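Local coordinates for protein beta-N-acetylglucosaminidase Nag2 (Vibrio harveyi, PDB 6EZR) that probably hydrolyses terminal non-reducing N-acetyl-D-hexosamine residues of N-acetyl-beta-D-hexosaminides, as a glycoside hydrolase family 20 enzyme, at residues F22-H27 / C81-G86; R483-E488 / V501-L506; F519-Q524 / K572-I577. All blocks are in the same frame, centred on the assembly; numbering follows the deposited sequence.

Contacts 2 and 3 belong to the catalytic barrel, while contact 1 lies in the separate N-terminal beta domain. The centres of contacts 2 and 3 are about 9 Å apart. Their strands 501-504 and 521-523 are neighbours, joined by probable backbone hydrogen bonds between Ile502 and Val522 and between Ser504 and Val522. The centre of contact 1 is about 39 Å from that of contact 2 and about 45 Å from that of contact 3. It still approaches the sugar site: the side chain of Ile85 is about 11 Å from that of Trp546, which binds N-acetyl-D-glucosamine. In contact 2, the side chain of Trp505 is about 6 Å from that of Trp546.

Contact 1 (F22-H27 / C81-G86); sequences FGLTFH and CEFSIG
Phe22 to Leu24 pair antiparallel with Cys81 to Phe83. The short strand axes approach to 4.7 Å, and their directions differ by 147°. The pairing places strand 78-85 beside strand 19-28 as an outermost strand of the mixed, mostly antiparallel sheet of the N-terminal beta domain. On its other side, strand 19-28 is paired with strand 6-16. Phe22 and Phe83 make a hydrogen-bonded pair. Phe22 N reaches Phe83 O at 2.8 Å in a nearly straight bond, and Phe83 N returns a longer bond to Phe22 O. Leu24 and Cys81 make a second such pair, with Leu24 N 2.7 Å from Cys81 O. Gly23 and Glu82 lie between them as a non-hydrogen-bonded pair. Here Glu82 CA adds a CA-H...O contact of 3.2 Å to Phe22 O.

Phe22, Leu24, Cys81 and Phe83 share one face of the sheet. Phe83 has CG between its backbone N and carbonyl carbon (chi1 68°), which turns the ring toward Phe22. Phe22 CB then sits over the rim of one face of that ring, 4.2 Å from the centroid, as a CH-pi contact. The two rings are near parallel, with planes at 26°, but are slid apart and barely overlap. Leu10 touches both phenylalanine side chains, and Phe90 meets the Phe22 ring. On the other face, the Glu82 carboxylate forms a salt bridge with Arg21 and a hydrogen bond with the Tyr80 hydroxyl. Ile85 completes the apolar row: its CG1 lies in the plane of the Phe22 ring, at the edge, 3.7 Å from Phe22 CE2.

Contact 2 (R483-E488 / V501-L506); sequences RMLGWE and VIYSWL
Gly486 is gripped by Val501 and Tyr503 through backbone hydrogen bonds between two parallel strands. Gly486 N meets Val501 O at 2.8 Å, and Tyr503 N meets Gly486 O at 2.8 Å. Val501 N to Met484 O and Glu488 N to Tyr503 O extend the ladder. The short strand axes lie at 24°.

The polar side-chain bonds gather on Glu488. Its CG is anti to the backbone N, and the bend at chi2 (68°) brings the carboxylate to the Ser504 hydroxyl. Ser504 OG donates to the syn lone pair of Glu488 OE1 at 2.8 Å. Leu506 N reaches the same oxygen from well above the carboxylate plane, at 3.1 Å. The bond from Trp505 N is weak. A water donates to both Glu488 OE2 and Ser504 OG, closing a bridge.

Among the apolar and aromatic contacts, Glu488 CB lies over the six-membered ring of Trp505, 3.6 Å from its centroid. Tyr503 turns an edge toward the face of Trp487 in an offset edge-to-face pair, with planes at 88°. Leu485 CD1 packs 3.6 Å from Val501 CB. Val501 CG2 sits over the centre of the Arg483 guanidinium, whose NE is hydrogen-bonded to Asp499 O and whose NH2 forms a salt bridge with Asp520. Outside the segments, Glu367 holds Trp487 NE1 and Tyr265 meets the Tyr503 hydroxyl.

These are the fifth and sixth strands of a TIM barrel. Within the aromatic cluster of Trp487, Tyr503 and Trp505, the Trp505 side chain is about 8 Å from that of the predicted proton donor Glu438. Its place is consistent with the tryptophan-lined sugar pocket of family 20 enzymes.

Contact 3 (F519-Q524 / K572-I577); sequences FDVVLQ and KRIWGI
Val521 and Ile574 meet through methyl groups placed by their torsions. Ile574 CG1 is anti to the carbonyl carbon (chi1 -53°), and a further bend at chi2 brings CD1 back toward the neighbouring strand. CD1 is brought up against Val521 CG2; the modelled separation is shorter than a normal methyl contact and doubtful in detail. Val522 has CG1 anti to its backbone N (chi1 178°). Its other methyl, CG2, then reaches Trp575 CE3 at 3.6 Å. Leu523 CD1 and Ile577 CD1 pack more loosely, 4.1 Å apart.

Three backbone hydrogen bonds join the strands: Val521 N to Arg573 O, Trp575 N to Val521 O, and Leu523 N to Gly576 O at 2.8 Å. One residue lies between Val521 and Leu523, but two lie between their partners Ile574 and Ile577. The extra residue makes a beta bulge at Trp575 and Gly576, where Gly576 has a phi of 161°.

Asp520 OD1 and Arg573 NE are 4.5 Å apart, beyond a salt bridge. The Asp520 carboxylate instead forms one with Arg483, and Arg573 NH1 bonds to Ala515 O. Trp575 also meets the rings of Tyr265 and Tyr431 and touches Val501, all residues on or beside other strands of the same sheet. The parallel pair forms the seventh and eighth strands of the TIM barrel, which closes where strand 574-581 pairs with the first, 265-271.

Contact 1 (F22-H27 / C81-G86)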
loop_
_atom_site.group_PDB
_atom_site.type_symbol
_atom_site.label_atom_id
_atom_site.label_comp_id
_atom_site.label_asym_id
_atom_site.label_seq_id
_atom_site.Cartn_x
_atom_site.Cartn_y
_atom_site.Cartn_z
ATOM N N PHE A 22 8.732 -20.033 -22.260
ATOM C CA PHE A 22 7.456 -20.681 -22.006
ATOM C C PHE A 22 6.804 -21.184 -23.287
ATOM O O PHE A 22 6.970 -20.592 -24.357
ATOM C CB PHE A 22 6.477 -19.720 -21.332
ATOM C CG PHE A 22 6.974 -19.141 -20.036
ATOM C CD1 PHE A 22 6.716 -19.773 -18.826
ATOM C CD2 PHE A 22 7.688 -17.953 -20.028
ATOM C CE1 PHE A 22 7.171 -19.224 -17.629
ATOM C CE2 PHE A 22 8.139 -17.401 -18.841
ATOM C CZ PHE A 22 7.881 -18.033 -17.639
ATOM N N GLY A 23 6.061 -22.286 -23.149
ATOM C CA GLY A 23 5.158 -22.763 -24.174
ATOM C C GLY A 23 3.770 -22.348 -23.763
ATOM O O GLY A 23 3.399 -22.487 -22.601
ATOM N N LEU A 24 3.018 -21.806 -24.709
ATOM C CA LEU A 24 1.624 -21.429 -24.504
ATOM C C LEU A 24 0.794 -22.251 -25.468
ATOM O O LEU A 24 0.965 -22.104 -26.681
ATOM C CB LEU A 24 1.427 -19.934 -24.801
ATOM C CG LEU A 24 0.016 -19.333 -24.713
ATOM C CD1 LEU A 24 0.095 -17.834 -24.463
ATOM C CD2 LEU A 24 -0.824 -19.596 -25.965
ATOM N N THR A 25 -0.103 -23.088 -24.944
ATOM C CA THR A 25 -1.073 -23.821 -25.772
ATOM C C THR A 25 -2.498 -23.332 -25.508
ATOM O O THR A 25 -2.964 -23.386 -24.387
ATOM C CB THR A 25 -1.016 -25.343 -25.526
ATOM O OG1 THR A 25 0.346 -25.769 -25.457
ATOM C CG2 THR A 25 -1.699 -26.096 -26.661
ATOM N N PHE A 26 -3.169 -22.854 -26.553
ATOM C CA PHE A 26 -4.592 -22.513 -26.503
ATOM C C PHE A 26 -5.427 -23.604 -27.190
ATOM O O PHE A 26 -5.144 -23.985 -28.337
ATOM C CB PHE A 26 -4.863 -21.161 -27.157
ATOM C CG PHE A 26 -6.320 -20.805 -27.208
ATOM C CD1 PHE A 26 -6.949 -20.246 -26.110
ATOM C CD2 PHE A 26 -7.074 -21.059 -28.348
ATOM C CE1 PHE A 26 -8.300 -19.928 -26.149
ATOM C CE2 PHE A 26 -8.426 -20.747 -28.391
ATOM C CZ PHE A 26 -9.040 -20.181 -27.287
ATOM N N HIS A 27 -6.467 -24.059 -26.486
ATOM C CA HIS A 27 -7.302 -25.189 -26.910
ATOM C C HIS A 27 -8.720 -24.735 -27.262
ATOM O O HIS A 27 -9.454 -24.253 -26.398
ATOM C CB HIS A 27 -7.414 -26.249 -25.797
ATOM C CG HIS A 27 -6.123 -26.595 -25.126
ATOM N ND1 HIS A 27 -5.114 -27.284 -25.753
ATOM C CD2 HIS A 27 -5.699 -26.390 -23.858
ATOM C CE1 HIS A 27 -4.113 -27.469 -24.915
ATOM N NE2 HIS A 27 -4.442 -26.935 -23.757
ATOM N N CYS A 81 2.193 -21.261 -29.093
ATOM C CA CYS A 81 3.137 -20.134 -29.188
ATOM C C CYS A 81 4.165 -20.129 -28.046
ATOM O O CYS A 81 3.811 -20.328 -26.877
ATOM C CB CYS A 81 2.383 -18.811 -29.187
ATOM S SG CYS A 81 3.428 -17.370 -29.486
ATOM N N GLU A 82 5.433 -19.915 -28.398
ATOM C CA GLU A 82 6.500 -19.708 -27.424
ATOM C C GLU A 82 6.832 -18.239 -27.257
ATOM O O GLU A 82 6.722 -17.450 -28.195
ATOM C CB GLU A 82 7.754 -20.447 -27.832
ATOM C CG GLU A 82 7.628 -21.940 -27.634
ATOM C CD GLU A 82 8.817 -22.709 -28.150
ATOM O OE1 GLU A 82 8.738 -23.957 -28.174
ATOM O OE2 GLU A 82 9.837 -22.072 -28.504
ATOM N N PHE A 83 7.227 -17.882 -26.041
ATOM C CA PHE A 83 7.767 -16.561 -25.742
ATOM C C PHE A 83 8.733 -16.677 -24.573
ATOM O O PHE A 83 8.790 -17.706 -23.879
ATOM C CB PHE A 83 6.648 -15.549 -25.442
ATOM C CG PHE A 83 5.902 -15.819 -24.166
ATOM C CD1 PHE A 83 4.790 -16.666 -24.155
ATOM C CD2 PHE A 83 6.306 -15.228 -22.971
ATOM C CE1 PHE A 83 4.098 -16.920 -22.973
ATOM C CE2 PHE A 83 5.626 -15.484 -21.790
ATOM C CZ PHE A 83 4.521 -16.334 -21.789
ATOM N N SER A 84 9.481 -15.605 -24.368
ATOM C CA SER A 84 10.470 -15.524 -23.311
ATOM C C SER A 84 10.359 -14.209 -22.550
ATOM O O SER A 84 9.838 -13.206 -23.063
ATOM C CB SER A 84 11.881 -15.668 -23.889
ATOM O OG SER A 84 12.125 -16.988 -24.342
ATOM N N ILE A 85 10.865 -14.250 -21.320
ATOM C CA ILE A 85 10.962 -13.095 -20.428
ATOM C C ILE A 85 12.380 -13.030 -19.873
ATOM O O ILE A 85 13.080 -14.045 -19.793
ATOM C CB ILE A 85 9.957 -13.168 -19.251
ATOM C CG1 ILE A 85 10.236 -14.367 -18.347
ATOM C CG2 ILE A 85 8.541 -13.258 -19.780
ATOM C CD1 ILE A 85 9.468 -14.382 -17.038
ATOM N N GLY A 86 12.790 -11.835 -19.481
ATOM C CA GLY A 86 14.097 -11.628 -18.888
ATOM C C GLY A 86 13.947 -11.763 -17.397
ATOM O O GLY A 86 13.776 -10.770 -16.694
#

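Contact 2 (R483-E488 / V501-L506)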
loop_
_atom_site.group_PDB
_atom_site.type_symbol
_atom_site.label_atom_id
_atom_site.label_comp_id
_atom_site.label_asym_id
_atom_site.label_seq_id
_atom_site.Cartn_x
_atom_site.Cartn_y
_atom_site.Cartn_z
ATOM N N ARG A 483 3.984 21.204 2.888
ATOM C CA ARG A 483 5.366 20.782 2.732
ATOM C C ARG A 483 5.385 19.581 1.787
ATOM O O ARG A 483 4.605 18.650 1.944
ATOM C CB ARG A 483 5.948 20.411 4.092
ATOM C CG ARG A 483 7.463 20.289 4.109
ATOM C CD ARG A 483 7.965 19.666 5.407
ATOM N NE ARG A 483 9.389 19.349 5.326
ATOM C CZ ARG A 483 10.147 18.950 6.343
ATOM N NH1 ARG A 483 9.631 18.797 7.561
ATOM N NH2 ARG A 483 11.437 18.695 6.139
ATOM N N MET A 484 6.278 19.606 0.809
ATOM C CA MET A 484 6.327 18.541 -0.185
ATOM C C MET A 484 7.014 17.284 0.351
ATOM O O MET A 484 8.010 17.362 1.069
ATOM C CB MET A 484 7.032 19.014 -1.455
ATOM C CG MET A 484 6.734 18.147 -2.665
ATOM S SD MET A 484 7.207 18.939 -4.210
ATOM C CE MET A 484 8.968 18.624 -4.216
ATOM N N LEU A 485 6.447 16.135 -0.012
ATOM C CA LEU A 485 7.015 14.808 0.255
ATOM C C LEU A 485 7.284 14.105 -1.085
ATOM O O LEU A 485 6.540 14.279 -2.051
ATOM C CB LEU A 485 6.039 13.985 1.104
ATOM C CG LEU A 485 6.066 14.126 2.641
ATOM C CD1 LEU A 485 6.210 15.554 3.130
ATOM C CD2 LEU A 485 4.823 13.500 3.257
ATOM N N GLY A 486 8.345 13.312 -1.145
ATOM C CA GLY A 486 8.692 12.590 -2.368
ATOM C C GLY A 486 9.346 11.251 -2.106
ATOM O O GLY A 486 9.830 10.993 -1.007
ATOM N N TRP A 487 9.358 10.402 -3.131
ATOM C CA TRP A 487 10.012 9.102 -3.056
ATOM C C TRP A 487 11.533 9.216 -3.200
ATOM O O TRP A 487 12.050 10.211 -3.711
ATOM C CB TRP A 487 9.479 8.176 -4.143
ATOM C CG TRP A 487 8.065 7.719 -3.931
ATOM C CD1 TRP A 487 7.016 7.904 -4.775
ATOM C CD2 TRP A 487 7.559 6.968 -2.821
ATOM N NE1 TRP A 487 5.878 7.338 -4.251
ATOM C CE2 TRP A 487 6.188 6.750 -3.055
ATOM C CE3 TRP A 487 8.130 6.470 -1.641
ATOM C CZ2 TRP A 487 5.378 6.056 -2.156
ATOM C CZ3 TRP A 487 7.327 5.787 -0.748
ATOM C CH2 TRP A 487 5.964 5.585 -1.006
ATOM N N GLU A 488 12.215 8.185 -2.698
ATOM C CA GLU A 488 13.661 7.910 -2.862
ATOM C C GLU A 488 14.472 8.811 -3.818
ATOM O O GLU A 488 15.370 9.549 -3.399
ATOM C CB GLU A 488 13.799 6.428 -3.293
ATOM C CG GLU A 488 15.212 5.894 -3.454
ATOM C CD GLU A 488 15.971 5.794 -2.142
ATOM O OE1 GLU A 488 15.374 5.370 -1.131
ATOM O OE2 GLU A 488 17.180 6.116 -2.133
ATOM N N VAL A 501 10.536 16.158 2.094
ATOM C CA VAL A 501 10.749 14.943 2.902
ATOM C C VAL A 501 10.847 13.751 1.965
ATOM O O VAL A 501 9.992 13.554 1.117
ATOM C CB VAL A 501 9.625 14.689 3.923
ATOM C CG1 VAL A 501 9.827 13.378 4.673
ATOM C CG2 VAL A 501 9.537 15.832 4.918
ATOM N N ILE A 502 11.895 12.961 2.151
ATOM C CA ILE A 502 12.235 11.838 1.284
ATOM C C ILE A 502 11.764 10.537 1.922
ATOM O O ILE A 502 12.070 10.264 3.078
ATOM C CB ILE A 502 13.764 11.812 1.044
ATOM C CG1 ILE A 502 14.233 13.164 0.480
ATOM C CG2 ILE A 502 14.181 10.674 0.119
ATOM C CD1 ILE A 502 13.518 13.621 -0.781
ATOM N N TYR A 503 11.013 9.749 1.160
ATOM C CA TYR A 503 10.558 8.429 1.585
ATOM C C TYR A 503 11.515 7.435 0.929
ATOM O O TYR A 503 11.440 7.187 -0.273
ATOM C CB TYR A 503 9.096 8.192 1.162
ATOM C CG TYR A 503 8.057 8.841 2.074
ATOM C CD1 TYR A 503 8.148 10.193 2.427
ATOM C CD2 TYR A 503 6.972 8.112 2.575
ATOM C CE1 TYR A 503 7.206 10.792 3.256
ATOM C CE2 TYR A 503 6.024 8.711 3.411
ATOM C CZ TYR A 503 6.147 10.057 3.742
ATOM O OH TYR A 503 5.230 10.682 4.561
ATOM N N SER A 504 12.443 6.910 1.723
ATOM C CA SER A 504 13.528 6.084 1.221
ATOM C C SER A 504 13.190 4.595 1.247
ATOM O O SER A 504 12.920 4.043 2.312
ATOM C CB SER A 504 14.789 6.328 2.041
ATOM O OG SER A 504 15.866 5.530 1.570
ATOM N N TRP A 505 13.226 3.945 0.082
ATOM C CA TRP A 505 12.981 2.491 0.001
ATOM C C TRP A 505 14.172 1.632 -0.419
ATOM O O TRP A 505 14.070 0.406 -0.390
ATOM C CB TRP A 505 11.725 2.139 -0.826
ATOM C CG TRP A 505 11.484 2.891 -2.085
ATOM C CD1 TRP A 505 10.393 3.664 -2.372
ATOM C CD2 TRP A 505 12.303 2.908 -3.255
ATOM N NE1 TRP A 505 10.493 4.181 -3.637
ATOM C CE2 TRP A 505 11.656 3.734 -4.203
ATOM C CE3 TRP A 505 13.526 2.318 -3.595
ATOM C CZ2 TRP A 505 12.193 3.985 -5.466
ATOM C CZ3 TRP A 505 14.058 2.568 -4.851
ATOM C CH2 TRP A 505 13.392 3.397 -5.773
ATOM N N LEU A 506 15.298 2.251 -0.772
ATOM C CA LEU A 506 16.443 1.499 -1.281
ATOM C C LEU A 506 17.130 0.698 -0.168
ATOM O O LEU A 506 17.225 -0.527 -0.243
ATOM C CB LEU A 506 17.435 2.432 -1.973
ATOM C CG LEU A 506 18.578 1.730 -2.726
ATOM C CD1 LEU A 506 18.102 0.889 -3.911
ATOM C CD2 LEU A 506 19.582 2.766 -3.192
HETATM O O HOH W 1 17.827 7.326 0.346
#

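Contact 3 (F519-Q524 / K572-I577)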
loop_
_atom_site.group_PDB
_atom_site.type_symbol
_atom_site.label_atom_id
_atom_site.label_comp_id
_atom_site.label_asym_id
_atom_site.label_seq_id
_atom_site.Cartn_x
_atom_site.Cartn_y
_atom_site.Cartn_z
ATOM N N PHE A 519 18.100 16.401 4.210
ATOM C CA PHE A 519 16.695 16.011 4.073
ATOM C C PHE A 519 16.179 15.333 5.346
ATOM O O PHE A 519 16.920 14.635 6.027
ATOM C CB PHE A 519 16.505 15.028 2.921
ATOM C CG PHE A 519 16.907 15.552 1.564
ATOM C CD1 PHE A 519 16.012 16.283 0.789
ATOM C CD2 PHE A 519 18.161 15.256 1.030
ATOM C CE1 PHE A 519 16.370 16.736 -0.470
ATOM C CE2 PHE A 519 18.523 15.705 -0.232
ATOM C CZ PHE A 519 17.627 16.445 -0.984
ATOM N N ASP A 520 14.905 15.553 5.661
ATOM C CA ASP A 520 14.186 14.689 6.586
ATOM C C ASP A 520 13.755 13.458 5.794
ATOM O O ASP A 520 13.384 13.560 4.614
ATOM C CB ASP A 520 12.976 15.405 7.198
ATOM C CG ASP A 520 13.374 16.492 8.209
ATOM O OD1 ASP A 520 14.510 16.462 8.740
ATOM O OD2 ASP A 520 12.539 17.385 8.476
ATOM N N VAL A 521 13.835 12.294 6.434
ATOM C CA VAL A 521 13.610 11.031 5.736
ATOM C C VAL A 521 12.631 10.119 6.473
ATOM O O VAL A 521 12.566 10.113 7.702
ATOM C CB VAL A 521 14.943 10.290 5.413
ATOM C CG1 VAL A 521 15.939 11.212 4.713
ATOM C CG2 VAL A 521 15.587 9.718 6.656
ATOM N N VAL A 522 11.881 9.350 5.691
ATOM C CA VAL A 522 10.994 8.301 6.197
ATOM C C VAL A 522 11.535 6.974 5.671
ATOM O O VAL A 522 11.795 6.839 4.480
ATOM C CB VAL A 522 9.529 8.503 5.727
ATOM C CG1 VAL A 522 8.626 7.379 6.222
ATOM C CG2 VAL A 522 8.988 9.839 6.211
ATOM N N LEU A 523 11.700 6.009 6.567
ATOM C CA LEU A 523 12.234 4.697 6.217
ATOM C C LEU A 523 11.110 3.756 5.816
ATOM O O LEU A 523 10.262 3.394 6.642
ATOM C CB LEU A 523 13.013 4.098 7.385
ATOM C CG LEU A 523 14.124 4.970 7.967
ATOM C CD1 LEU A 523 14.762 4.262 9.149
ATOM C CD2 LEU A 523 15.177 5.324 6.932
ATOM N N GLN A 524 11.111 3.382 4.538
ATOM C CA GLN A 524 10.196 2.394 3.992
ATOM C C GLN A 524 10.998 1.414 3.114
ATOM O O GLN A 524 10.774 1.326 1.912
ATOM C CB GLN A 524 9.101 3.112 3.191
ATOM C CG GLN A 524 7.898 2.256 2.796
ATOM C CD GLN A 524 7.053 2.920 1.725
ATOM O OE1 GLN A 524 6.090 3.630 2.025
ATOM N NE2 GLN A 524 7.417 2.709 0.471
ATOM N N LYS A 572 17.625 13.320 14.511
ATOM C CA LYS A 572 16.735 14.475 14.374
ATOM C C LYS A 572 16.100 14.545 12.982
ATOM O O LYS A 572 15.007 15.088 12.835
ATOM C CB LYS A 572 17.480 15.783 14.668
ATOM C CG LYS A 572 17.685 16.062 16.154
ATOM C CD LYS A 572 17.903 17.544 16.447
ATOM C CE LYS A 572 19.320 17.997 16.113
ATOM N NZ LYS A 572 19.401 19.473 15.926
ATOM N N ARG A 573 16.795 14.002 11.978
ATOM C CA ARG A 573 16.316 13.949 10.584
ATOM C C ARG A 573 15.482 12.707 10.216
ATOM O O ARG A 573 14.818 12.712 9.185
ATOM C CB ARG A 573 17.501 14.051 9.621
ATOM C CG ARG A 573 18.338 15.309 9.790
ATOM C CD ARG A 573 18.060 16.376 8.747
ATOM N NE ARG A 573 18.820 17.592 9.048
ATOM C CZ ARG A 573 20.136 17.759 8.860
ATOM N NH1 ARG A 573 20.901 16.790 8.346
ATOM N NH2 ARG A 573 20.701 18.919 9.189
ATOM N N ILE A 574 15.522 11.654 11.029
ATOM C CA ILE A 574 14.662 10.485 10.814
ATOM C C ILE A 574 13.259 10.748 11.377
ATOM O O ILE A 574 13.072 10.786 12.588
ATOM C CB ILE A 574 15.246 9.193 11.440
ATOM C CG1 ILE A 574 16.702 8.947 10.981
ATOM C CG2 ILE A 574 14.366 7.995 11.106
ATOM C CD1 ILE A 574 16.944 8.977 9.482
ATOM N N TRP A 575 12.283 10.930 10.488
ATOM C CA TRP A 575 10.871 11.054 10.877
ATOM C C TRP A 575 10.404 9.758 11.519
ATOM O O TRP A 575 9.890 9.741 12.644
ATOM C CB TRP A 575 9.994 11.343 9.655
ATOM C CG TRP A 575 9.660 12.781 9.402
ATOM C CD1 TRP A 575 10.358 13.894 9.807
ATOM C CD2 TRP A 575 8.547 13.261 8.645
ATOM N NE1 TRP A 575 9.725 15.036 9.360
ATOM C CE2 TRP A 575 8.612 14.671 8.644
ATOM C CE3 TRP A 575 7.494 12.633 7.974
ATOM C CZ2 TRP A 575 7.653 15.461 7.998
ATOM C CZ3 TRP A 575 6.549 13.408 7.333
ATOM C CH2 TRP A 575 6.632 14.806 7.346
ATOM N N GLY A 576 10.588 8.670 10.783
ATOM C CA GLY A 576 10.237 7.369 11.280
ATOM C C GLY A 576 10.084 6.353 10.181
ATOM O O GLY A 576 10.776 6.408 9.158
ATOM N N ILE A 577 9.177 5.412 10.423
ATOM C CA ILE A 577 9.056 4.196 9.631
ATOM C C ILE A 577 7.708 4.189 8.928
ATOM O O ILE A 577 6.720 4.732 9.441
ATOM C CB ILE A 577 9.231 2.922 10.509
ATOM C CG1 ILE A 577 10.714 2.627 10.743
ATOM C CG2 ILE A 577 8.698 1.672 9.824
ATOM C CD1 ILE A 577 11.464 3.647 11.560
#